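Long-range contacts in Lin1840 protein (Listeria innocua serovar 6a, PDB 4ZOC), which probably hydrolyses terminal, non-reducing beta-D-glucosyl residues, releasing beta-D-glucose, and is involved in beta-1,2-glucan metabolism: residues Phe100-Ala105 against Arg149-Thr154; Pro158-Glu163 against Lys661-Val666; Ser547-Met552 against Lys639-Val644. The protein carries 2 engineered substitutions. One frame throughout, in Å; residues are numbered along the deposited sequence.

Interaction 1: Phe100-Ala105 against Arg149-Thr154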
loop_
_atom_site.group_PDB
_atom_site.type_symbol
_atom_site.label_atom_id
_atom_site.label_comp_id
_atom_site.label_asym_id
_atom_site.label_seq_id
_atom_site.Cartn_x
_atom_site.Cartn_y
_atom_site.Cartn_z
ATOM N N PHE A 100 11.543 28.100 10.547
ATOM C CA PHE A 100 12.525 27.454 9.711
ATOM C C PHE A 100 11.793 26.608 8.643
ATOM O O PHE A 100 10.544 26.432 8.682
ATOM C CB PHE A 100 13.465 26.575 10.555
ATOM C CG PHE A 100 14.500 27.348 11.334
ATOM C CD1 PHE A 100 14.127 28.090 12.420
ATOM C CD2 PHE A 100 15.862 27.252 11.035
ATOM C CE1 PHE A 100 15.047 28.806 13.135
ATOM C CE2 PHE A 100 16.757 28.002 11.729
ATOM C CZ PHE A 100 16.356 28.780 12.781
ATOM N N PRO A 101 12.568 26.071 7.661
ATOM C CA PRO A 101 11.910 25.161 6.666
ATOM C C PRO A 101 11.218 24.018 7.357
ATOM O O PRO A 101 11.644 23.536 8.457
ATOM C CB PRO A 101 13.071 24.725 5.753
ATOM C CG PRO A 101 14.047 25.865 5.857
ATOM C CD PRO A 101 13.942 26.365 7.282
ATOM N N ILE A 102 10.111 23.609 6.739
ATOM C CA ILE A 102 9.388 22.370 7.179
ATOM C C ILE A 102 10.321 21.176 7.256
ATOM O O ILE A 102 11.315 21.140 6.559
ATOM C CB ILE A 102 8.168 22.024 6.299
ATOM C CG1 ILE A 102 8.522 21.861 4.800
ATOM C CG2 ILE A 102 7.066 23.007 6.529
ATOM C CD1 ILE A 102 7.451 21.185 3.977
ATOM N N PRO A 103 10.031 20.205 8.155
ATOM C CA PRO A 103 10.993 19.136 8.278
ATOM C C PRO A 103 11.390 18.385 6.979
ATOM O O PRO A 103 12.541 17.974 6.872
ATOM C CB PRO A 103 10.341 18.236 9.328
ATOM C CG PRO A 103 9.652 19.230 10.210
ATOM C CD PRO A 103 9.101 20.222 9.275
ATOM N N LEU A 104 10.444 18.167 6.060
ATOM C CA LEU A 104 10.726 17.426 4.811
ATOM C C LEU A 104 11.797 18.210 4.042
ATOM O O LEU A 104 12.669 17.631 3.463
ATOM C CB LEU A 104 9.439 17.252 4.026
ATOM C CG LEU A 104 9.604 16.296 2.838
ATOM C CD1 LEU A 104 10.320 14.994 3.180
ATOM C CD2 LEU A 104 8.297 16.058 2.157
ATOM N N ALA A 105 11.724 19.539 4.072
ATOM C CA ALA A 105 12.756 20.404 3.458
ATOM C C ALA A 105 14.090 20.244 4.207
ATOM O O ALA A 105 15.169 20.123 3.612
ATOM C CB ALA A 105 12.318 21.823 3.447
ATOM N N ARG A 149 1.008 14.585 6.396
ATOM C CA ARG A 149 2.057 14.650 7.455
ATOM C C ARG A 149 3.467 14.302 6.967
ATOM O O ARG A 149 4.390 14.422 7.740
ATOM C CB ARG A 149 1.641 13.763 8.640
ATOM C CG ARG A 149 0.255 14.143 9.146
ATOM C CD ARG A 149 -0.059 13.543 10.525
ATOM N NE ARG A 149 0.642 14.367 11.501
ATOM C CZ ARG A 149 0.302 14.551 12.774
ATOM N NH1 ARG A 149 -0.739 13.932 13.323
ATOM N NH2 ARG A 149 1.037 15.387 13.494
ATOM N N VAL A 150 3.679 13.989 5.680
ATOM C CA VAL A 150 5.003 13.857 5.142
ATOM C C VAL A 150 5.798 15.128 5.423
ATOM O O VAL A 150 7.032 15.032 5.569
ATOM C CB VAL A 150 5.089 13.504 3.627
ATOM C CG1 VAL A 150 4.453 12.127 3.393
ATOM C CG2 VAL A 150 4.422 14.529 2.751
ATOM N N MET A 151 5.137 16.289 5.504
ATOM C CA MET A 151 5.882 17.550 5.705
ATOM C C MET A 151 6.657 17.561 7.020
ATOM O O MET A 151 7.570 18.335 7.168
ATOM C CB MET A 151 4.940 18.753 5.699
ATOM C CG MET A 151 3.801 18.678 6.760
ATOM S SD MET A 151 3.552 20.176 7.732
ATOM C CE MET A 151 5.114 20.285 8.564
ATOM N N GLU A 152 6.234 16.730 7.961
ATOM C CA GLU A 152 6.827 16.638 9.327
ATOM C C GLU A 152 8.001 15.711 9.414
ATOM O O GLU A 152 8.694 15.733 10.403
ATOM C CB GLU A 152 5.777 16.183 10.332
ATOM C CG GLU A 152 4.618 17.148 10.516
ATOM C CD GLU A 152 3.460 16.432 11.161
ATOM O OE1 GLU A 152 3.581 16.055 12.346
ATOM O OE2 GLU A 152 2.405 16.304 10.493
ATOM N N SER A 153 8.157 14.832 8.427
ATOM C CA SER A 153 9.172 13.804 8.410
ATOM C C SER A 153 10.334 14.302 7.595
ATOM O O SER A 153 10.146 15.176 6.779
ATOM C CB SER A 153 8.566 12.540 7.753
ATOM O OG SER A 153 9.572 11.482 7.671
ATOM N N THR A 154 11.531 13.677 7.738
ATOM C CA THR A 154 12.618 13.970 6.872
ATOM C C THR A 154 12.645 13.057 5.653
ATOM O O THR A 154 13.633 13.155 4.867
ATOM C CB THR A 154 13.990 14.062 7.645
ATOM O OG1 THR A 154 14.233 12.880 8.466
ATOM C CG2 THR A 154 13.961 15.327 8.564
#
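P103 and L104, the first residues of helix 103-108, pack against the backbone of M151-S153, and this is where the contact is tight. L104 N donates to M151 O at 3.1 Å, coming in from above the carbonyl plane rather than within it. M151 O also lies 3.2 Å from P103 CD, while P103 CB sits 3.2 Å from E152 O. Next to them L104 CA makes a CA-H...O contact of 3.0 Å with S153 O.

Farther out the side chains meet more loosely. M151 has CG tucked between its backbone N and carbonyl carbon (chi1 57°), and two further bends bring CE to 3.9 Å from I102 CG2 and alongside the P103 ring. L104 CD2 and V150 CG2 are 4.2 Å apart. The side chain of E152 turns away from the helix: R149 takes its carboxylate side-on through NE and NH2. The E152 side chain is about 8 Å from a bound beta-D-glucopyranose.

The two segments follow adjacent barrel strands, 87-90 and 133-134. On one flank F100 packs against helices 112-128 and 361-374; R149 and E152 lie on H192 of strand 187-193, the next barrel strand.

Interaction 2: Pro158-Glu163 against Lys661-Val666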
loop_
_atom_site.group_PDB
_atom_site.type_symbol
_atom_site.label_atom_id
_atom_site.label_comp_id
_atom_site.label_asym_id
_atom_site.label_seq_id
_atom_site.Cartn_x
_atom_site.Cartn_y
_atom_site.Cartn_z
ATOM N N PRO A 158 15.470 5.554 6.436
ATOM C CA PRO A 158 15.569 5.418 7.891
ATOM C C PRO A 158 16.882 5.961 8.403
ATOM O O PRO A 158 16.894 6.488 9.544
ATOM C CB PRO A 158 15.450 3.930 8.145
ATOM C CG PRO A 158 14.890 3.376 6.902
ATOM C CD PRO A 158 15.165 4.289 5.778
ATOM N N PHE A 159 17.979 5.817 7.623
ATOM C CA PHE A 159 19.310 6.340 8.131
ATOM C C PHE A 159 19.350 7.864 8.218
ATOM O O PHE A 159 19.666 8.446 9.300
ATOM C CB PHE A 159 20.505 5.849 7.301
ATOM C CG PHE A 159 21.826 6.303 7.802
ATOM C CD1 PHE A 159 22.331 5.790 8.937
ATOM C CD2 PHE A 159 22.531 7.277 7.143
ATOM C CE1 PHE A 159 23.571 6.221 9.421
ATOM C CE2 PHE A 159 23.730 7.728 7.609
ATOM C CZ PHE A 159 24.234 7.186 8.754
ATOM N N LEU A 160 19.048 8.514 7.111
ATOM C CA LEU A 160 18.855 9.919 7.163
ATOM C C LEU A 160 17.934 10.328 8.287
ATOM O O LEU A 160 18.223 11.301 9.063
ATOM C CB LEU A 160 18.291 10.452 5.835
ATOM C CG LEU A 160 18.225 11.949 5.681
ATOM C CD1 LEU A 160 19.580 12.655 5.907
ATOM C CD2 LEU A 160 17.711 12.381 4.329
ATOM N N ASN A 161 16.779 9.672 8.428
ATOM C CA ASN A 161 15.827 10.147 9.421
ATOM C C ASN A 161 16.400 9.994 10.818
ATOM O O ASN A 161 16.160 10.819 11.698
ATOM C CB ASN A 161 14.461 9.394 9.358
ATOM C CG ASN A 161 13.722 9.691 8.064
ATOM O OD1 ASN A 161 14.128 10.633 7.344
ATOM N ND2 ASN A 161 12.623 9.042 7.827
ATOM N N SER A 162 17.127 8.891 11.012
ATOM C CA SER A 162 17.796 8.630 12.304
ATOM C C SER A 162 18.844 9.723 12.634
ATOM O O SER A 162 18.847 10.255 13.750
ATOM C CB SER A 162 18.469 7.248 12.311
ATOM O OG SER A 162 17.533 6.159 12.230
ATOM N N GLU A 163 19.668 10.082 11.646
ATOM C CA GLU A 163 20.807 11.047 11.821
ATOM C C GLU A 163 20.248 12.434 12.095
ATOM O O GLU A 163 20.667 13.113 13.036
ATOM C CB GLU A 163 21.743 11.002 10.661
ATOM C CG GLU A 163 22.484 9.652 10.551
ATOM C CD GLU A 163 23.476 9.498 11.661
ATOM O OE1 GLU A 163 24.400 10.266 11.698
ATOM O OE2 GLU A 163 23.324 8.636 12.547
ATOM N N LYS A 661 23.998 4.714 4.000
ATOM C CA LYS A 661 24.669 4.408 5.252
ATOM C C LYS A 661 25.677 5.481 5.678
ATOM O O LYS A 661 26.212 5.371 6.792
ATOM C CB LYS A 661 25.403 3.074 5.144
ATOM C CG LYS A 661 24.541 1.851 4.905
ATOM C CD LYS A 661 23.602 1.546 5.963
ATOM C CE LYS A 661 22.883 0.227 5.623
ATOM N NZ LYS A 661 21.897 0.042 6.706
ATOM N N ALA A 662 25.883 6.530 4.854
ATOM C CA ALA A 662 26.683 7.645 5.220
ATOM C C ALA A 662 26.406 8.765 4.276
ATOM O O ALA A 662 26.068 8.567 3.113
ATOM C CB ALA A 662 28.213 7.304 5.242
ATOM N N PHE A 663 26.555 9.967 4.787
ATOM C CA PHE A 663 26.466 11.173 3.936
ATOM C C PHE A 663 27.201 12.336 4.597
ATOM O O PHE A 663 27.260 12.400 5.840
ATOM C CB PHE A 663 24.985 11.543 3.673
ATOM C CG PHE A 663 24.223 11.943 4.920
ATOM C CD1 PHE A 663 23.578 11.008 5.667
ATOM C CD2 PHE A 663 24.168 13.274 5.320
ATOM C CE1 PHE A 663 22.871 11.380 6.767
ATOM C CE2 PHE A 663 23.450 13.631 6.446
ATOM C CZ PHE A 663 22.801 12.683 7.187
ATOM N N GLU A 664 27.746 13.248 3.793
ATOM C CA GLU A 664 28.373 14.483 4.272
ATOM C C GLU A 664 28.252 15.526 3.175
ATOM O O GLU A 664 28.499 15.284 1.968
ATOM C CB GLU A 664 29.897 14.327 4.597
ATOM C CG GLU A 664 30.473 15.605 5.156
ATOM C CD GLU A 664 31.906 15.545 5.634
ATOM O OE1 GLU A 664 32.396 14.457 6.010
ATOM O OE2 GLU A 664 32.559 16.626 5.653
ATOM N N LYS A 665 27.819 16.676 3.570
ATOM C CA LYS A 665 27.712 17.811 2.682
ATOM C C LYS A 665 29.015 18.619 2.743
ATOM O O LYS A 665 29.471 18.993 3.821
ATOM C CB LYS A 665 26.525 18.692 3.066
ATOM C CG LYS A 665 26.224 19.774 2.083
ATOM C CD LYS A 665 24.877 20.370 2.501
ATOM C CE LYS A 665 24.087 20.814 1.369
ATOM N NZ LYS A 665 22.793 21.384 1.826
ATOM N N VAL A 666 29.610 18.849 1.584
ATOM C CA VAL A 666 30.996 19.367 1.549
ATOM C C VAL A 666 30.983 20.675 0.792
ATOM O O VAL A 666 30.514 20.730 -0.296
ATOM C CB VAL A 666 31.983 18.358 0.891
ATOM C CG1 VAL A 666 33.409 18.839 1.003
ATOM C CG2 VAL A 666 31.928 16.976 1.541
#
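A classic beta bulge, with K661 and A662 both bonded to V644, marks the place where strand 659-668 of the fibronectin type III-like domain receives F159 from helix 158-173 of the barrel. The F159 ring lies flat on the bulge. K661 CA stands over its face, 4.2 Å from the centroid and 14° off the normal, as a CH-pi contact, and K661 O comes within 3.3 Å of F159 CZ. The opposite face of the ring is occupied by E163 CG, one helical turn on, so the phenyl is held between helix and strand.

F663 fills the next position. Its CG sits between backbone N and carbonyl carbon (chi1 64°), and the ring rises toward the helix: F663 CD1 meets the edge of F159 at CE2, 3.8 Å away, and L160 CD1 reaches F663 CZ at 3.5 Å. E163 CB comes up to the edge of the F663 ring. The E163 carboxylate turns to R112 and K166, and R112 also makes a cation-pi contact with F663.

The segment axes cross at -58°, 8.7 Å apart: a largely aromatic joint between a barrel helix and an edge strand of the fibronectin type III-like sheet, with the bulge offering its backbone to an aromatic ring.

Interaction 3: Ser547-Met552 against Lys639-Val644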
loop_
_atom_site.group_PDB
_atom_site.type_symbol
_atom_site.label_atom_id
_atom_site.label_comp_id
_atom_site.label_asym_id
_atom_site.label_seq_id
_atom_site.Cartn_x
_atom_site.Cartn_y
_atom_site.Cartn_z
ATOM N N SER A 547 21.845 23.532 -2.980
ATOM C CA SER A 547 22.583 22.426 -2.543
ATOM C C SER A 547 21.832 21.310 -1.903
ATOM O O SER A 547 22.440 20.317 -1.457
ATOM C CB SER A 547 23.709 22.869 -1.618
ATOM O OG SER A 547 23.228 23.331 -0.383
ATOM N N GLY A 548 20.504 21.441 -1.867
ATOM C CA GLY A 548 19.618 20.393 -1.383
ATOM C C GLY A 548 19.440 19.210 -2.345
ATOM O O GLY A 548 19.692 19.303 -3.556
ATOM N N LYS A 549 19.104 18.046 -1.750
ATOM C CA LYS A 549 18.938 16.776 -2.496
ATOM C C LYS A 549 17.625 16.220 -2.008
ATOM O O LYS A 549 17.206 16.440 -0.853
ATOM C CB LYS A 549 20.015 15.723 -2.190
ATOM C CG LYS A 549 21.448 16.160 -2.448
ATOM C CD LYS A 549 21.728 16.537 -3.904
ATOM C CE LYS A 549 23.233 16.545 -4.117
ATOM N NZ LYS A 549 23.661 16.884 -5.535
ATOM N N LEU A 550 16.897 15.586 -2.887
ATOM C CA LEU A 550 15.606 15.031 -2.475
ATOM C C LEU A 550 15.775 13.986 -1.377
ATOM O O LEU A 550 16.575 13.061 -1.539
ATOM C CB LEU A 550 14.849 14.476 -3.695
ATOM C CG LEU A 550 14.323 15.505 -4.695
ATOM C CD1 LEU A 550 13.617 14.660 -5.806
ATOM C CD2 LEU A 550 13.401 16.572 -4.151
ATOM N N SER A 551 15.011 14.156 -0.293
ATOM C CA SER A 551 14.935 13.116 0.755
ATOM C C SER A 551 13.681 12.222 0.630
ATOM O O SER A 551 13.468 11.249 1.439
ATOM C CB SER A 551 15.056 13.814 2.099
ATOM O OG SER A 551 13.860 14.468 2.341
ATOM N N MET A 552 12.861 12.512 -0.401
ATOM C CA MET A 552 11.707 11.703 -0.758
ATOM C C MET A 552 11.534 11.709 -2.282
ATOM O O MET A 552 11.650 12.748 -2.927
ATOM C CB MET A 552 10.489 12.188 -0.026
ATOM C CG MET A 552 9.321 11.223 -0.037
ATOM S SD MET A 552 7.942 11.785 0.982
ATOM C CE MET A 552 6.975 10.270 0.951
ATOM N N LYS A 639 28.247 23.612 -2.623
ATOM C CA LYS A 639 28.225 22.441 -1.795
ATOM C C LYS A 639 27.658 21.215 -2.533
ATOM O O LYS A 639 26.707 21.291 -3.304
ATOM C CB LYS A 639 27.357 22.726 -0.545
ATOM C CG LYS A 639 27.978 23.741 0.392
ATOM C CD LYS A 639 26.965 24.345 1.313
ATOM C CE LYS A 639 27.575 25.478 2.100
ATOM N NZ LYS A 639 26.561 25.790 3.113
ATOM N N GLU A 640 28.252 20.066 -2.275
ATOM C CA GLU A 640 27.815 18.816 -2.840
ATOM C C GLU A 640 27.554 17.870 -1.669
ATOM O O GLU A 640 28.205 17.949 -0.603
ATOM C CB GLU A 640 28.938 18.222 -3.733
ATOM C CG GLU A 640 28.601 16.894 -4.420
ATOM C CD GLU A 640 27.340 16.966 -5.285
ATOM O OE1 GLU A 640 27.381 17.094 -6.533
ATOM O OE2 GLU A 640 26.242 16.909 -4.673
ATOM N N VAL A 641 26.612 16.953 -1.848
ATOM C CA VAL A 641 26.286 15.926 -0.808
ATOM C C VAL A 641 26.828 14.617 -1.283
ATOM O O VAL A 641 26.239 13.958 -2.157
ATOM C CB VAL A 641 24.753 15.856 -0.461
ATOM C CG1 VAL A 641 24.472 14.794 0.622
ATOM C CG2 VAL A 641 24.287 17.187 0.008
ATOM N N ILE A 642 27.957 14.208 -0.666
ATOM C CA ILE A 642 28.535 12.869 -0.941
ATOM C C ILE A 642 27.664 11.866 -0.177
ATOM O O ILE A 642 27.390 12.078 1.003
ATOM C CB ILE A 642 29.973 12.738 -0.479
ATOM C CG1 ILE A 642 30.838 13.815 -1.167
ATOM C CG2 ILE A 642 30.434 11.314 -0.645
ATOM C CD1 ILE A 642 32.270 14.007 -0.632
ATOM N N GLN A 643 27.198 10.832 -0.873
ATOM C CA GLN A 643 26.343 9.762 -0.332
ATOM C C GLN A 643 27.023 8.421 -0.491
ATOM O O GLN A 643 27.538 8.130 -1.577
ATOM C CB GLN A 643 24.980 9.737 -1.049
ATOM C CG GLN A 643 24.267 11.078 -0.931
ATOM C CD GLN A 643 23.291 11.375 -2.003
ATOM O OE1 GLN A 643 22.483 10.539 -2.398
ATOM N NE2 GLN A 643 23.313 12.584 -2.453
ATOM N N VAL A 644 26.942 7.606 0.558
ATOM C CA VAL A 644 27.448 6.216 0.496
ATOM C C VAL A 644 26.317 5.262 0.810
ATOM O O VAL A 644 25.687 5.344 1.877
ATOM C CB VAL A 644 28.622 5.998 1.453
ATOM C CG1 VAL A 644 29.142 4.586 1.338
ATOM C CG2 VAL A 644 29.699 7.045 1.233
HETATM O O HOH W 1 24.401 19.650 -3.110
#
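K549 runs across strand 639-644 to E640. Its CB points toward the strand, and with CG beside the backbone N (chi1 -58°) the chain enters between V641 and Q643: K549 CG lies 3.9 Å from V641 CB and 4.0 Å from Q643 NE2. That amide is itself held, Q643 NE2 bonding to V641 O and Q643 OE1 to Y645. CD carries the lysine onward, sliding past V641 in the opposite sense. K549 CE still touches V641 CB and is already 3.1 Å from E640 OE2. At the tip, K549 NZ closes a salt bridge of 2.7 Å to E640 OE2, and it also bonds to G601 O.

E640 has to come round to meet it. Its CB points away from the loop, and a bend at chi2 (56°) returns the carboxylate. E640 OE2 takes K549 on its syn lone pair and its neighbour V641 N, 2.8 Å away, on the anti lone pair.

Beside this, S547 CB packs on K639 CB at 3.8 Å, and a water bridges S547 O and K639 O. The S547 hydroxyl bonds to K665, while K639 NZ leads off to E373.

A buried carboxylate oxygen gripped by an ammonium group and a backbone N-H probably stays ionised, and the aliphatic part of the lysine lets the same side chain supply both the apolar and the charged halves of this join between domains.

In the fold
From the N terminus, interaction 1 comes first, closing the loop that runs between the ends of two adjacent barrel strands through helix 112-128. Interaction 2 opens just after it and closes almost 500 residues later, returning the fibronectin type III-like domain to the barrel. Interaction 3 is nested inside that long loop and joins the C-terminal family domain to strand 638-648. None of the three cross. Strands 638-648 and 659-668 are neighbours in one sheet, so interactions 2 and 3 share a backbone ladder. T154 of interaction 1 probably bonds both N161 and S551, tying its barrel segment to the helix that opens interaction 2 and to the C-terminal domain loop of interaction 3.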